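Local atomic coordinates of rRNA adenine N-6-methyltransferase (Saccharopolyspora erythraea, PDB entry 6NVM), a protein that dimethylates N6 of adenine 2085 in 23S rRNA using S-adenosyl-L-methionine, which lowers ribosome affinity for macrolide, lincosamide and streptogramin B antibiotics. Residues I59-E64 against S213-L218; D124-E129 against Y143-A148; E235-L240 against L286-R291; N248-L253 against R260-A265. One frame throughout, in Å; residues are numbered along the deposited sequence.

Contact 1 (I59-E64 against S213-L218); sequences IARIAE and SAIMRL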
# COMPACT_ATOMS: atom_id res chain seq x y z
N ILE A 59 -16.08 -8.98 -3.07
CA ILE A 59 -15.47 -8.83 -4.39
C ILE A 59 -15.92 -7.52 -5.03
O ILE A 59 -15.10 -6.77 -5.58
CB ILE A 59 -15.82 -10.06 -5.26
CG1 ILE A 59 -15.05 -11.28 -4.72
CG2 ILE A 59 -15.48 -9.82 -6.73
CD1 ILE A 59 -15.40 -12.59 -5.39
N ALA A 60 -17.21 -7.20 -4.95
CA ALA A 60 -17.70 -5.94 -5.50
C ALA A 60 -17.09 -4.75 -4.77
O ALA A 60 -16.77 -3.73 -5.38
CB ALA A 60 -19.23 -5.89 -5.42
N ARG A 61 -16.90 -4.88 -3.45
CA ARG A 61 -16.28 -3.82 -2.67
C ARG A 61 -14.85 -3.55 -3.14
O ARG A 61 -14.43 -2.39 -3.25
CB ARG A 61 -16.30 -4.20 -1.19
CG ARG A 61 -15.75 -3.16 -0.25
CD ARG A 61 -16.70 -1.99 -0.13
NE ARG A 61 -16.29 -1.07 0.93
CZ ARG A 61 -16.84 0.12 1.14
NH1 ARG A 61 -17.83 0.54 0.36
NH2 ARG A 61 -16.40 0.88 2.13
N ILE A 62 -14.10 -4.61 -3.43
CA ILE A 62 -12.74 -4.44 -3.95
C ILE A 62 -12.77 -3.67 -5.26
O ILE A 62 -12.00 -2.72 -5.45
CB ILE A 62 -12.07 -5.82 -4.11
CG1 ILE A 62 -11.95 -6.51 -2.75
CG2 ILE A 62 -10.70 -5.66 -4.77
CD1 ILE A 62 -11.63 -7.99 -2.84
N ALA A 63 -13.64 -4.07 -6.18
CA ALA A 63 -13.67 -3.43 -7.49
C ALA A 63 -14.02 -1.95 -7.38
O ALA A 63 -13.42 -1.11 -8.06
CB ALA A 63 -14.66 -4.16 -8.40
N GLU A 64 -14.98 -1.62 -6.52
CA GLU A 64 -15.34 -0.22 -6.30
C GLU A 64 -14.22 0.55 -5.60
O GLU A 64 -14.02 1.74 -5.88
CB GLU A 64 -16.64 -0.14 -5.50
CG GLU A 64 -17.84 -0.74 -6.25
CD GLU A 64 -19.01 -1.08 -5.34
OE1 GLU A 64 -18.81 -1.21 -4.12
OE2 GLU A 64 -20.14 -1.22 -5.87
N SER A 213 -8.49 -11.37 7.02
CA SER A 213 -7.83 -10.55 6.02
C SER A 213 -8.39 -9.13 6.08
O SER A 213 -9.20 -8.79 6.95
CB SER A 213 -8.00 -11.16 4.63
OG SER A 213 -7.37 -12.43 4.54
N ALA A 214 -7.97 -8.30 5.13
CA ALA A 214 -8.42 -6.92 5.07
C ALA A 214 -8.19 -6.41 3.66
O ALA A 214 -7.35 -6.92 2.93
CB ALA A 214 -7.69 -6.05 6.10
N ILE A 215 -8.97 -5.40 3.29
CA ILE A 215 -8.72 -4.62 2.09
C ILE A 215 -8.00 -3.35 2.51
O ILE A 215 -8.47 -2.62 3.39
CB ILE A 215 -10.02 -4.28 1.34
CG1 ILE A 215 -10.77 -5.56 0.98
CG2 ILE A 215 -9.70 -3.48 0.08
CD1 ILE A 215 -12.19 -5.31 0.53
N MET A 216 -6.86 -3.08 1.88
CA MET A 216 -6.13 -1.84 2.08
C MET A 216 -5.82 -1.25 0.71
O MET A 216 -5.77 -1.96 -0.30
CB MET A 216 -4.83 -2.05 2.87
CG MET A 216 -3.81 -2.95 2.20
SD MET A 216 -2.25 -3.07 3.12
CE MET A 216 -1.67 -1.38 3.01
N ARG A 217 -5.62 0.07 0.68
CA ARG A 217 -5.40 0.79 -0.56
C ARG A 217 -4.27 1.79 -0.40
O ARG A 217 -4.19 2.48 0.62
CB ARG A 217 -6.68 1.50 -1.01
CG ARG A 217 -6.55 2.33 -2.28
CD ARG A 217 -7.91 2.86 -2.73
NE ARG A 217 -8.58 3.60 -1.67
CZ ARG A 217 -9.85 3.97 -1.68
NH1 ARG A 217 -10.62 3.66 -2.72
NH2 ARG A 217 -10.36 4.64 -0.66
N LEU A 218 -3.39 1.84 -1.39
CA LEU A 218 -2.43 2.92 -1.56
C LEU A 218 -2.92 3.84 -2.67
O LEU A 218 -3.40 3.37 -3.70
CB LEU A 218 -1.04 2.39 -1.93
CG LEU A 218 -0.43 1.28 -1.08
CD1 LEU A 218 0.98 0.96 -1.58
CD2 LEU A 218 -0.40 1.69 0.37
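I62 of helix 56-65 meets I215 of strand 213-220 in the tight part of this contact. The methylene CG1 of I62 lies 3.5 Å from the terminal methyl CD1 of I215. The same I62 CG1 is 4.0 Å from I215 CG1. The two side chains cross at a slant and meet through their longer branches. In I215 the CB bond points to the helix and CG1 stands opposite the carbonyl carbon (chi1 -57°). With chi2 also extended (167°), CD1 is brought against CG1 of I62. Both isoleucines are buried, and both also touch T163 on the neighbouring strand 159-167.

The R61 side is loose. R61 is exposed and gives only its aliphatic part, with CG 4.2 Å from CD1 of I215. Its NE forms a weak, long ion pair with E198.

Between the two segments themselves the contact is apolar. R217 forms a separate, firmly held polar edge: NH2 makes a salt bridge to E195, and NH1 bonds to O of T65, a polar tie at the end of the helix. A helix lying on the face of a mixed seven-stranded sheet, with strand order 3-2-1-4-5-7-6, is typical of the Rossmann-like class I methyltransferase fold.

Contact 2 (D124-E129 against Y143-A148); sequences DFLTAE and YGITSA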
# COMPACT_ATOMS: atom_id res chain seq x y z
N ASP A 124 5.25 -14.73 -13.25
CA ASP A 124 5.38 -14.23 -11.88
C ASP A 124 5.23 -12.72 -11.88
O ASP A 124 6.06 -12.00 -12.46
CB ASP A 124 6.74 -14.66 -11.33
CG ASP A 124 6.95 -14.26 -9.88
OD1 ASP A 124 6.15 -13.51 -9.30
OD2 ASP A 124 7.97 -14.72 -9.32
N PHE A 125 4.19 -12.22 -11.21
CA PHE A 125 3.95 -10.78 -11.18
C PHE A 125 5.13 -10.01 -10.62
O PHE A 125 5.36 -8.85 -11.00
CB PHE A 125 2.70 -10.45 -10.36
CG PHE A 125 2.44 -8.98 -10.25
CD1 PHE A 125 1.87 -8.29 -11.30
CD2 PHE A 125 2.82 -8.28 -9.12
CE1 PHE A 125 1.65 -6.92 -11.23
CE2 PHE A 125 2.59 -6.91 -9.04
CZ PHE A 125 2.02 -6.23 -10.09
N LEU A 126 5.89 -10.62 -9.71
CA LEU A 126 6.92 -9.87 -9.00
C LEU A 126 8.07 -9.44 -9.91
O LEU A 126 8.81 -8.52 -9.54
CB LEU A 126 7.44 -10.69 -7.83
CG LEU A 126 6.56 -10.63 -6.57
CD1 LEU A 126 7.07 -11.60 -5.51
CD2 LEU A 126 6.52 -9.21 -6.01
N THR A 127 8.24 -10.08 -11.06
CA THR A 127 9.26 -9.69 -12.03
C THR A 127 8.67 -8.93 -13.21
O THR A 127 9.39 -8.66 -14.18
CB THR A 127 10.02 -10.91 -12.53
OG1 THR A 127 9.13 -11.79 -13.24
CG2 THR A 127 10.67 -11.66 -11.38
N ALA A 128 7.38 -8.59 -13.16
CA ALA A 128 6.75 -7.83 -14.23
C ALA A 128 7.12 -6.35 -14.14
O ALA A 128 7.34 -5.80 -13.06
CB ALA A 128 5.23 -7.99 -14.17
N GLU A 129 7.22 -5.71 -15.30
CA GLU A 129 7.45 -4.27 -15.39
C GLU A 129 6.11 -3.53 -15.36
O GLU A 129 5.14 -3.99 -15.97
CB GLU A 129 8.18 -3.91 -16.68
CG GLU A 129 9.66 -4.25 -16.68
CD GLU A 129 10.48 -3.24 -15.89
OE1 GLU A 129 10.11 -2.05 -15.85
OE2 GLU A 129 11.51 -3.65 -15.30
N TYR A 143 0.38 -14.66 1.87
CA TYR A 143 1.00 -14.10 3.07
C TYR A 143 2.49 -13.82 2.87
O TYR A 143 3.01 -12.81 3.37
CB TYR A 143 0.79 -15.07 4.24
CG TYR A 143 1.90 -15.07 5.27
CD1 TYR A 143 2.01 -14.05 6.21
CD2 TYR A 143 2.83 -16.09 5.30
CE1 TYR A 143 3.02 -14.05 7.15
CE2 TYR A 143 3.85 -16.10 6.24
CZ TYR A 143 3.94 -15.08 7.16
OH TYR A 143 4.95 -15.08 8.09
N GLY A 144 3.20 -14.70 2.16
CA GLY A 144 4.65 -14.64 2.14
C GLY A 144 5.28 -13.62 1.22
O GLY A 144 6.51 -13.48 1.24
N ILE A 145 4.50 -12.90 0.41
CA ILE A 145 5.07 -11.94 -0.54
C ILE A 145 4.37 -10.59 -0.44
O ILE A 145 4.46 -9.78 -1.36
CB ILE A 145 4.99 -12.47 -1.98
CG1 ILE A 145 3.55 -12.82 -2.35
CG2 ILE A 145 5.91 -13.68 -2.16
CD1 ILE A 145 3.28 -12.87 -3.85
N THR A 146 3.69 -10.34 0.68
CA THR A 146 2.90 -9.11 0.78
C THR A 146 3.79 -7.88 0.73
O THR A 146 3.51 -6.92 0.00
CB THR A 146 2.05 -9.12 2.05
OG1 THR A 146 1.39 -10.38 2.17
CG2 THR A 146 0.99 -8.03 1.99
N SER A 147 4.88 -7.87 1.50
CA SER A 147 5.76 -6.71 1.49
C SER A 147 6.38 -6.51 0.12
O SER A 147 6.60 -5.37 -0.30
CB SER A 147 6.85 -6.85 2.55
OG SER A 147 6.33 -6.52 3.83
N ALA A 148 6.66 -7.59 -0.61
CA ALA A 148 7.28 -7.44 -1.92
C ALA A 148 6.31 -6.82 -2.92
O ALA A 148 6.72 -6.03 -3.78
CB ALA A 148 7.78 -8.80 -2.42
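L126 reaches I145 and A148 with its two methyls, one for each partner. The side-chain contacts between 124-129 and 143-148 are apolar. CD1 of L126 lies 4.1 Å from CG2 of I145 and 4.2 Å from its CB. CD2 of L126 lies 3.8 Å from CB of A148. The side chains of L126 and I145 slant across each other. I145 has its CG1 between the backbone N and the carbonyl carbon (chi1 56°). The shorter branch, CG2, is therefore the one that faces L126. The three touching residues are all partly exposed. L126 also packs on I149, one residue beyond A148 on helix 146-155.

No hydrogen bond crosses between the two segments; local ones shape the 124-129 turn. OD1 of D124 accepts from the backbone N of L126 at 2.9 Å, with an N-H...O angle of 160°. The donor comes from above the carboxylate plane, 51° out of it. This is an Asx turn, and it ties D124 to the residue that makes the contact. The backbone N of A128 bonds to O of F125 at 3.0 Å. Outside the segments, A128 O accepts from NE1 of W152.

The F125 ring meets those of W152 and F137, and it meets Y98 edge-to-face.

D124, predicted to bind S-adenosyl-L-methionine, follows strand 118-121. I145 is the N-cap residue of the helix after strand 135-140. The run A140-I141-P142-Y143 resembles motif IV of N6-adenine methyltransferases, consistent with the cofactor and target-adenine side of the class I fold.

Contact 3 (E235-L240 against L286-R291); sequences ESMVEL and LRLFER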
# COMPACT_ATOMS: atom_id res chain seq x y z
N GLU A 235 13.19 12.17 4.74
CA GLU A 235 13.50 10.75 4.84
C GLU A 235 14.65 10.51 5.81
O GLU A 235 14.63 9.54 6.58
CB GLU A 235 13.82 10.20 3.45
CG GLU A 235 12.61 10.19 2.52
CD GLU A 235 12.97 10.07 1.04
OE1 GLU A 235 14.15 10.30 0.69
OE2 GLU A 235 12.07 9.76 0.24
N SER A 236 15.66 11.38 5.80
CA SER A 236 16.77 11.24 6.73
C SER A 236 16.32 11.41 8.17
O SER A 236 16.80 10.71 9.07
CB SER A 236 17.87 12.24 6.38
OG SER A 236 18.95 12.15 7.28
N MET A 237 15.40 12.34 8.42
CA MET A 237 14.89 12.55 9.77
C MET A 237 14.12 11.32 10.26
O MET A 237 14.28 10.90 11.41
CB MET A 237 13.99 13.78 9.82
CG MET A 237 13.30 14.03 11.16
SD MET A 237 11.81 15.03 11.02
CE MET A 237 10.70 13.90 10.16
N VAL A 238 13.27 10.75 9.41
CA VAL A 238 12.49 9.58 9.80
C VAL A 238 13.41 8.41 10.08
O VAL A 238 13.27 7.72 11.10
CB VAL A 238 11.45 9.25 8.72
CG1 VAL A 238 10.72 7.95 9.05
CG2 VAL A 238 10.44 10.39 8.59
N GLU A 239 14.36 8.16 9.18
CA GLU A 239 15.36 7.12 9.41
C GLU A 239 16.04 7.30 10.76
O GLU A 239 16.14 6.37 11.55
CB GLU A 239 16.40 7.13 8.29
CG GLU A 239 15.88 6.66 6.94
CD GLU A 239 15.73 5.15 6.85
OE1 GLU A 239 15.80 4.47 7.90
OE2 GLU A 239 15.55 4.64 5.73
N LEU A 240 16.53 8.52 11.02
CA LEU A 240 17.26 8.79 12.25
C LEU A 240 16.44 8.42 13.48
O LEU A 240 16.96 7.83 14.43
CB LEU A 240 17.65 10.27 12.29
CG LEU A 240 18.24 10.79 13.60
CD1 LEU A 240 19.51 10.03 13.97
CD2 LEU A 240 18.51 12.28 13.47
N LEU A 286 5.19 15.21 9.66
CA LEU A 286 5.29 16.33 8.72
C LEU A 286 5.49 17.65 9.47
O LEU A 286 6.32 18.48 9.08
CB LEU A 286 4.03 16.41 7.86
CG LEU A 286 3.80 15.27 6.87
CD1 LEU A 286 2.41 15.42 6.23
CD2 LEU A 286 4.88 15.29 5.82
N ARG A 287 4.71 17.87 10.53
CA ARG A 287 4.87 19.10 11.31
C ARG A 287 6.24 19.15 11.98
O ARG A 287 6.87 20.21 12.02
CB ARG A 287 3.76 19.19 12.36
CG ARG A 287 2.40 19.62 11.80
CD ARG A 287 1.57 20.34 12.86
NE ARG A 287 1.33 19.49 14.02
CZ ARG A 287 0.36 18.58 14.10
NH1 ARG A 287 -0.47 18.39 13.08
NH2 ARG A 287 0.22 17.85 15.20
N LEU A 288 6.70 18.02 12.51
CA LEU A 288 8.02 17.96 13.11
C LEU A 288 9.09 18.39 12.11
O LEU A 288 9.97 19.19 12.42
CB LEU A 288 8.29 16.54 13.62
CG LEU A 288 9.55 16.29 14.46
CD1 LEU A 288 9.41 16.94 15.83
CD2 LEU A 288 9.80 14.78 14.60
N PHE A 289 9.01 17.85 10.88
CA PHE A 289 10.01 18.19 9.87
C PHE A 289 9.89 19.65 9.46
O PHE A 289 10.91 20.33 9.27
CB PHE A 289 9.85 17.28 8.65
CG PHE A 289 10.77 17.65 7.52
CD1 PHE A 289 12.13 17.41 7.61
CD2 PHE A 289 10.28 18.26 6.37
CE1 PHE A 289 12.98 17.77 6.59
CE2 PHE A 289 11.13 18.62 5.34
CZ PHE A 289 12.48 18.37 5.45
N GLU A 290 8.66 20.13 9.30
CA GLU A 290 8.43 21.52 8.93
C GLU A 290 9.22 22.47 9.83
O GLU A 290 9.93 23.35 9.35
CB GLU A 290 6.94 21.81 9.00
CG GLU A 290 6.54 23.24 8.66
CD GLU A 290 5.03 23.44 8.75
OE1 GLU A 290 4.41 22.93 9.72
OE2 GLU A 290 4.47 24.10 7.85
N ARG A 291 9.09 22.29 11.15
CA ARG A 291 9.78 23.19 12.07
C ARG A 291 11.27 22.91 12.10
O ARG A 291 12.08 23.85 12.19
CB ARG A 291 9.18 23.06 13.47
CG ARG A 291 9.80 24.00 14.50
CD ARG A 291 9.70 25.47 14.07
NE ARG A 291 10.32 26.37 15.05
CZ ARG A 291 11.63 26.63 15.10
NH1 ARG A 291 12.46 26.07 14.23
NH2 ARG A 291 12.10 27.46 16.02
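M237 points from helix 228-243 at L288 and F289 of helix 282-292. Its thioether lies against the base of the F289 side chain. SD of M237 is 3.8 Å from CB of F289 and equally close to its CA. The methyl CE of M237 is also 3.8 Å from that CB.

The sulfur sits at the edge of the F289 ring, near its plane. It is 5.4 Å from the ring centroid and 82° off the ring normal. This is a Met-aromatic contact of the edge kind. The nearest ring atom is CD1, 4.2 Å from SD. The side chains of M237 and F289 run obliquely to each other.

M237 leaves its helix with CG opposite the backbone N (chi1 175°) and bends at the last torsion (chi3 69°). The bend turns CE toward CB of F289. CD2 of L288 also approaches SD, at 4.1 Å. L288 then continues onto A265 and L266 of helix 259-269, while F289 also touches R233.

All three residues are buried. M237 was modelled in two conformers, and this account holds for one. The contact has no hydrogen bond or charge pair, so dispersion and the weak sulfur-ring interaction are what join the two helices here.

Contact 4 (N248-L253 against R260-A265); sequences NIQASL and RRVEAA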
# COMPACT_ATOMS: atom_id res chain seq x y z
N ASN A 248 15.32 8.03 23.26
CA ASN A 248 14.03 8.65 22.97
C ASN A 248 14.12 9.45 21.68
O ASN A 248 15.21 9.73 21.17
CB ASN A 248 13.57 9.54 24.13
CG ASN A 248 14.67 10.44 24.64
OD1 ASN A 248 14.91 11.52 24.09
ND2 ASN A 248 15.35 10.01 25.70
N ILE A 249 12.96 9.83 21.15
CA ILE A 249 12.93 10.58 19.91
C ILE A 249 13.69 11.89 20.06
O ILE A 249 14.41 12.32 19.15
CB ILE A 249 11.48 10.81 19.44
CG1 ILE A 249 11.48 11.51 18.08
CG2 ILE A 249 10.70 11.65 20.46
CD1 ILE A 249 10.12 11.59 17.43
N GLN A 250 13.57 12.54 21.22
CA GLN A 250 14.31 13.78 21.42
C GLN A 250 15.81 13.55 21.34
O GLN A 250 16.54 14.32 20.71
CB GLN A 250 13.94 14.40 22.77
CG GLN A 250 14.64 15.72 23.05
CD GLN A 250 13.91 16.57 24.08
OE1 GLN A 250 13.34 16.04 25.03
NE2 GLN A 250 13.93 17.88 23.89
N ALA A 251 16.30 12.48 21.98
CA ALA A 251 17.73 12.19 21.96
C ALA A 251 18.21 11.90 20.55
O ALA A 251 19.30 12.34 20.16
CB ALA A 251 18.03 11.02 22.89
N SER A 252 17.42 11.16 19.77
CA SER A 252 17.78 10.89 18.39
C SER A 252 17.90 12.18 17.59
O SER A 252 18.89 12.40 16.88
CB SER A 252 16.75 9.96 17.75
OG SER A 252 16.55 8.81 18.55
N LEU A 253 16.90 13.06 17.70
CA LEU A 253 16.94 14.32 16.96
C LEU A 253 18.12 15.18 17.35
O LEU A 253 18.66 15.92 16.52
CB LEU A 253 15.64 15.08 17.16
CG LEU A 253 14.41 14.42 16.55
CD1 LEU A 253 13.14 15.12 17.04
CD2 LEU A 253 14.50 14.44 15.03
N ARG A 260 17.51 23.80 20.91
CA ARG A 260 16.44 24.78 20.86
C ARG A 260 15.45 24.46 19.75
O ARG A 260 14.23 24.58 19.93
CB ARG A 260 17.01 26.19 20.67
CG ARG A 260 17.87 26.70 21.82
CD ARG A 260 17.04 26.99 23.06
NE ARG A 260 17.87 27.43 24.18
CZ ARG A 260 18.06 28.70 24.55
NH1 ARG A 260 17.48 29.69 23.89
NH2 ARG A 260 18.83 28.97 25.59
N ARG A 261 15.96 24.06 18.58
CA ARG A 261 15.08 23.77 17.45
C ARG A 261 14.34 22.46 17.65
O ARG A 261 13.19 22.33 17.20
CB ARG A 261 15.89 23.73 16.16
CG ARG A 261 15.03 23.74 14.91
CD ARG A 261 15.86 23.49 13.66
NE ARG A 261 16.93 24.47 13.51
CZ ARG A 261 17.88 24.40 12.58
NH1 ARG A 261 17.89 23.40 11.71
NH2 ARG A 261 18.82 25.34 12.52
N VAL A 262 14.97 21.48 18.30
CA VAL A 262 14.31 20.20 18.56
C VAL A 262 13.12 20.40 19.48
O VAL A 262 12.02 19.88 19.23
CB VAL A 262 15.32 19.20 19.15
CG1 VAL A 262 14.61 17.96 19.71
CG2 VAL A 262 16.34 18.79 18.10
N GLU A 263 13.31 21.15 20.57
CA GLU A 263 12.21 21.41 21.49
C GLU A 263 11.08 22.14 20.78
O GLU A 263 9.90 21.79 20.94
CB GLU A 263 12.70 22.22 22.69
CG GLU A 263 11.59 22.59 23.68
CD GLU A 263 12.10 23.25 24.96
OE1 GLU A 263 13.33 23.31 25.15
OE2 GLU A 263 11.26 23.70 25.77
N ALA A 264 11.41 23.15 19.97
CA ALA A 264 10.38 23.89 19.25
C ALA A 264 9.63 23.00 18.27
O ALA A 264 8.42 23.15 18.08
CB ALA A 264 11.01 25.08 18.52
N ALA A 265 10.35 22.06 17.63
CA ALA A 265 9.73 21.20 16.63
C ALA A 265 8.81 20.18 17.28
O ALA A 265 7.70 19.93 16.79
CB ALA A 265 10.81 20.49 15.81
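V262 of helix 259-269 fits against Q250 and L253 of helix 249-254 and has the most surface buried. Both of its methyls are used. CG2 lies 3.9 Å from CB of L253 and 4.0 Å from the backbone O of that residue. CG1 is 4.0 Å from the same CB and as close to CG of Q250. The valine thus bridges two residues one helix turn apart. With chi1 at 168°, CG1 lies opposite the backbone N and CG2 opposite the carbonyl carbon, and both methyls face helix 249-254.

L253 points its CB bond toward the facing helix. Its CD1 adds a longer approach, 4.2 Å from CG1 of V262. L253 also packs on M237 and C241, which joins the pair to helix 228-243.

Q250 contributes at the partly exposed margin. It meets the valine through its methylene CG and crosses it obliquely. The extended chain lays the amide alongside V262, on the side of E263.

N248 caps helix 249-254. Its OD1 accepts from A251 N at 2.7 Å, with the donor 40° out of the carbonyl plane.

No hydrogen bond spans the two segments. The chemistry implies a short helix-to-helix packing by dispersion, buried at L253 and V262 and bordered by the polar end of Q250.

Contacts 1 and 2 belong to the methyltransferase core, while contacts 3 and 4 belong to the helical part that follows strand 213-220. Contact 2 is nested within the loop closed by contact 1, and their centres are 18 Å apart. Both lie near predicted S-adenosyl-L-methionine residues: contact 2 contains D124, and I62 of contact 1 has its side chain about 4 Å from that of L53. Contact 4 is nested inside contact 3. Their centres are 11 Å apart and they touch, with L240 CD2 3.4 Å from S252 O. Contacts 1 and 3 are 31 Å apart between centres, on opposite sides of the chain's centre. Contacts 3 and 4 lie away from the annotated sites.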